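RhCC (Rhodococcus jostii RHA1, PDB 4U5P) probably acts as a cofactor-independent oxygenase of the tautomerase superfamily, assembling as a trimer that binds magnesium. Local coordinates at residues 63-68 / 104-109. Sequence-based numbering, arbitrary orientation.
With MG (magnesium ion), chain F.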
loop_
_atom_site.group_PDB
_atom_site.type_symbol
_atom_site.label_atom_id
_atom_site.label_comp_id
_atom_site.label_asym_id
_atom_site.label_seq_id
_atom_site.Cartn_x
_atom_site.Cartn_y
_atom_site.Cartn_z
ATOM N N ARG B 63 9.312 -8.140 4.696
ATOM C CA ARG B 63 8.724 -7.815 3.405
ATOM C C ARG B 63 8.806 -6.306 3.198
ATOM O O ARG B 63 8.388 -5.532 4.065
ATOM C CB ARG B 63 7.281 -8.307 3.327
ATOM C CG ARG B 63 6.643 -8.208 1.943
ATOM C CD ARG B 63 7.438 -9.001 0.919
ATOM N NE ARG B 63 6.763 -9.192 -0.362
ATOM C CZ ARG B 63 6.724 -8.297 -1.343
ATOM N NH1 ARG B 63 7.289 -7.105 -1.183
ATOM N NH2 ARG B 63 6.092 -8.594 -2.480
ATOM N N ILE B 64 9.375 -5.899 2.066
ATOM C CA ILE B 64 9.573 -4.478 1.780
ATOM C C ILE B 64 8.777 -4.098 0.545
ATOM O O ILE B 64 8.832 -4.772 -0.472
ATOM C CB ILE B 64 11.066 -4.144 1.570
ATOM C CG1 ILE B 64 11.873 -4.567 2.803
ATOM C CG2 ILE B 64 11.270 -2.636 1.312
ATOM C CD1 ILE B 64 13.358 -4.610 2.571
ATOM N N ARG B 65 8.051 -2.992 0.638
ATOM C CA ARG B 65 7.326 -2.444 -0.501
ATOM C C ARG B 65 7.575 -0.940 -0.546
ATOM O O ARG B 65 7.530 -0.273 0.495
ATOM C CB ARG B 65 5.824 -2.735 -0.387
ATOM C CG ARG B 65 5.020 -2.215 -1.548
ATOM C CD ARG B 65 3.542 -2.206 -1.261
ATOM N NE ARG B 65 2.815 -1.843 -2.474
ATOM C CZ ARG B 65 2.733 -0.610 -2.959
ATOM N NH1 ARG B 65 3.318 0.422 -2.341
ATOM N NH2 ARG B 65 2.061 -0.408 -4.080
ATOM N N LEU B 66 7.861 -0.401 -1.730
ATOM C CA LEU B 66 8.007 1.050 -1.852
ATOM C C LEU B 66 7.322 1.644 -3.065
ATOM O O LEU B 66 7.142 0.969 -4.071
ATOM C CB LEU B 66 9.479 1.451 -1.878
ATOM C CG LEU B 66 10.439 0.747 -2.820
ATOM C CD1 LEU B 66 11.541 1.658 -3.325
ATOM C CD2 LEU B 66 11.053 -0.419 -2.062
ATOM N N ASP B 67 6.922 2.915 -2.921
ATOM C CA ASP B 67 6.484 3.752 -4.034
ATOM C C ASP B 67 7.579 4.732 -4.400
ATOM O O ASP B 67 8.198 5.343 -3.526
ATOM C CB ASP B 67 5.215 4.551 -3.700
ATOM C CG ASP B 67 3.965 3.692 -3.616
ATOM O OD1 ASP B 67 3.925 2.603 -4.221
ATOM O OD2 ASP B 67 2.997 4.131 -2.958
ATOM N N HIS B 68 7.822 4.867 -5.696
ATOM C CA HIS B 68 8.623 5.963 -6.229
ATOM C C HIS B 68 7.691 6.986 -6.844
ATOM O O HIS B 68 6.925 6.660 -7.749
ATOM C CB HIS B 68 9.609 5.481 -7.279
ATOM C CG HIS B 68 10.883 4.942 -6.714
ATOM N ND1 HIS B 68 11.924 4.523 -7.514
ATOM C CD2 HIS B 68 11.297 4.776 -5.435
ATOM C CE1 HIS B 68 12.918 4.103 -6.751
ATOM N NE2 HIS B 68 12.564 4.249 -5.487
ATOM N N HIS B 104 9.553 -5.132 -3.586
ATOM C CA HIS B 104 9.141 -4.633 -4.893
ATOM C C HIS B 104 8.804 -3.150 -4.858
ATOM O O HIS B 104 8.591 -2.576 -3.784
ATOM C CB HIS B 104 7.966 -5.441 -5.460
ATOM C CG HIS B 104 6.646 -5.192 -4.797
ATOM N ND1 HIS B 104 6.327 -5.709 -3.561
ATOM C CD2 HIS B 104 5.541 -4.542 -5.226
ATOM C CE1 HIS B 104 5.094 -5.361 -3.242
ATOM N NE2 HIS B 104 4.593 -4.651 -4.236
ATOM N N ILE B 105 8.804 -2.551 -6.048
ATOM C CA ILE B 105 8.600 -1.117 -6.222
ATOM C C ILE B 105 7.437 -0.845 -7.156
ATOM O O ILE B 105 7.263 -1.530 -8.171
ATOM C CB ILE B 105 9.851 -0.418 -6.805
ATOM C CG1 ILE B 105 11.120 -0.858 -6.068
ATOM C CG2 ILE B 105 9.659 1.124 -6.803
ATOM C CD1 ILE B 105 12.386 -0.209 -6.582
ATOM N N ASP B 106 6.649 0.172 -6.821
ATOM C CA ASP B 106 5.670 0.714 -7.755
ATOM C C ASP B 106 6.034 2.161 -8.067
ATOM O O ASP B 106 6.616 2.850 -7.240
ATOM C CB ASP B 106 4.246 0.627 -7.193
ATOM C CG ASP B 106 3.176 0.822 -8.271
ATOM O OD1 ASP B 106 3.478 0.551 -9.456
ATOM O OD2 ASP B 106 2.025 1.202 -7.941
ATOM N N GLU B 107 5.715 2.601 -9.273
ATOM C CA GLU B 107 5.898 4.001 -9.643
ATOM C C GLU B 107 4.518 4.641 -9.695
ATOM O O GLU B 107 3.606 4.115 -10.345
ATOM C CB GLU B 107 6.641 4.130 -10.977
ATOM C CG GLU B 107 8.078 3.590 -10.922
ATOM C CD GLU B 107 8.849 3.786 -12.228
ATOM O OE1 GLU B 107 8.355 3.343 -13.283
ATOM O OE2 GLU B 107 9.959 4.361 -12.202
ATOM N N THR B 108 4.354 5.741 -8.959
ATOM C CA THR B 108 3.057 6.406 -8.852
ATOM C C THR B 108 3.165 7.837 -9.413
ATOM O O THR B 108 4.267 8.373 -9.544
ATOM C CB THR B 108 2.552 6.433 -7.391
ATOM O OG1 THR B 108 3.389 7.281 -6.601
ATOM C CG2 THR B 108 2.570 5.020 -6.788
ATOM N N PRO B 109 2.018 8.447 -9.766
ATOM C CA PRO B 109 2.028 9.755 -10.450
ATOM C C PRO B 109 2.673 10.904 -9.660
ATOM O O PRO B 109 2.289 11.231 -8.539
ATOM C CB PRO B 109 0.534 10.038 -10.676
ATOM C CG PRO B 109 -0.134 8.715 -10.617
ATOM C CD PRO B 109 0.655 7.898 -9.647
HETATM MG MG MG F . 0.165 1.441 -9.045
HETATM O O HOH W 1 1.638 1.912 -5.385
HETATM O O HOH W 2 11.155 5.525 -10.041
HETATM O O HOH W 3 1.054 0.245 -10.582
HETATM O O HOH W 4 0.907 3.110 -10.117
HETATM O O HOH W 5 -1.422 1.550 -10.374
#
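L66 and D106 lie at the middle of a parallel strand pair, 63-68 beside 104-107, the two strands of a beta-alpha-beta unit of the tautomerase fold whose crossover is helix 76-90. Five backbone bonds zip them together, from H104 N to I64 O through to T108 N to H68 O; D106 N to L66 O measures 2.9 Å.

On the helix-facing side the packing is largely apolar. L66 CG meets I105 CG1 at 3.7 Å, and I105 CG2 sits over the H68 ring in a CH-pi contact, 4.1 Å from its centroid, while M82 of helix 76-90 touches both I105 and H68.

The other face is polar and turns to the trimer's neighbouring subunits. R63 NH1 donates to H104 ND1 (2.9 Å) within the imidazole plane, the guanidinium standing 80° to the ring; H104 NE2 bonds D67 of the second subunit. Replacing H104 with an alanine would probably leave R63 NH1 without this acceptor and that D67 one donor short. R65, its CG anti to the backbone N (chi1 -179°), slants across H104, CG against CE1, bridging D67 OD1 through NH1 and D67 of the second subunit through NE; this chain's D67 OD2 takes R65 NE of the third subunit.

Magnesium is shared with D106 of both other subunits; here D106 OD2 binds it at 2.2 Å, and a metal-bound water donates to D106 OD1 at 2.7 Å.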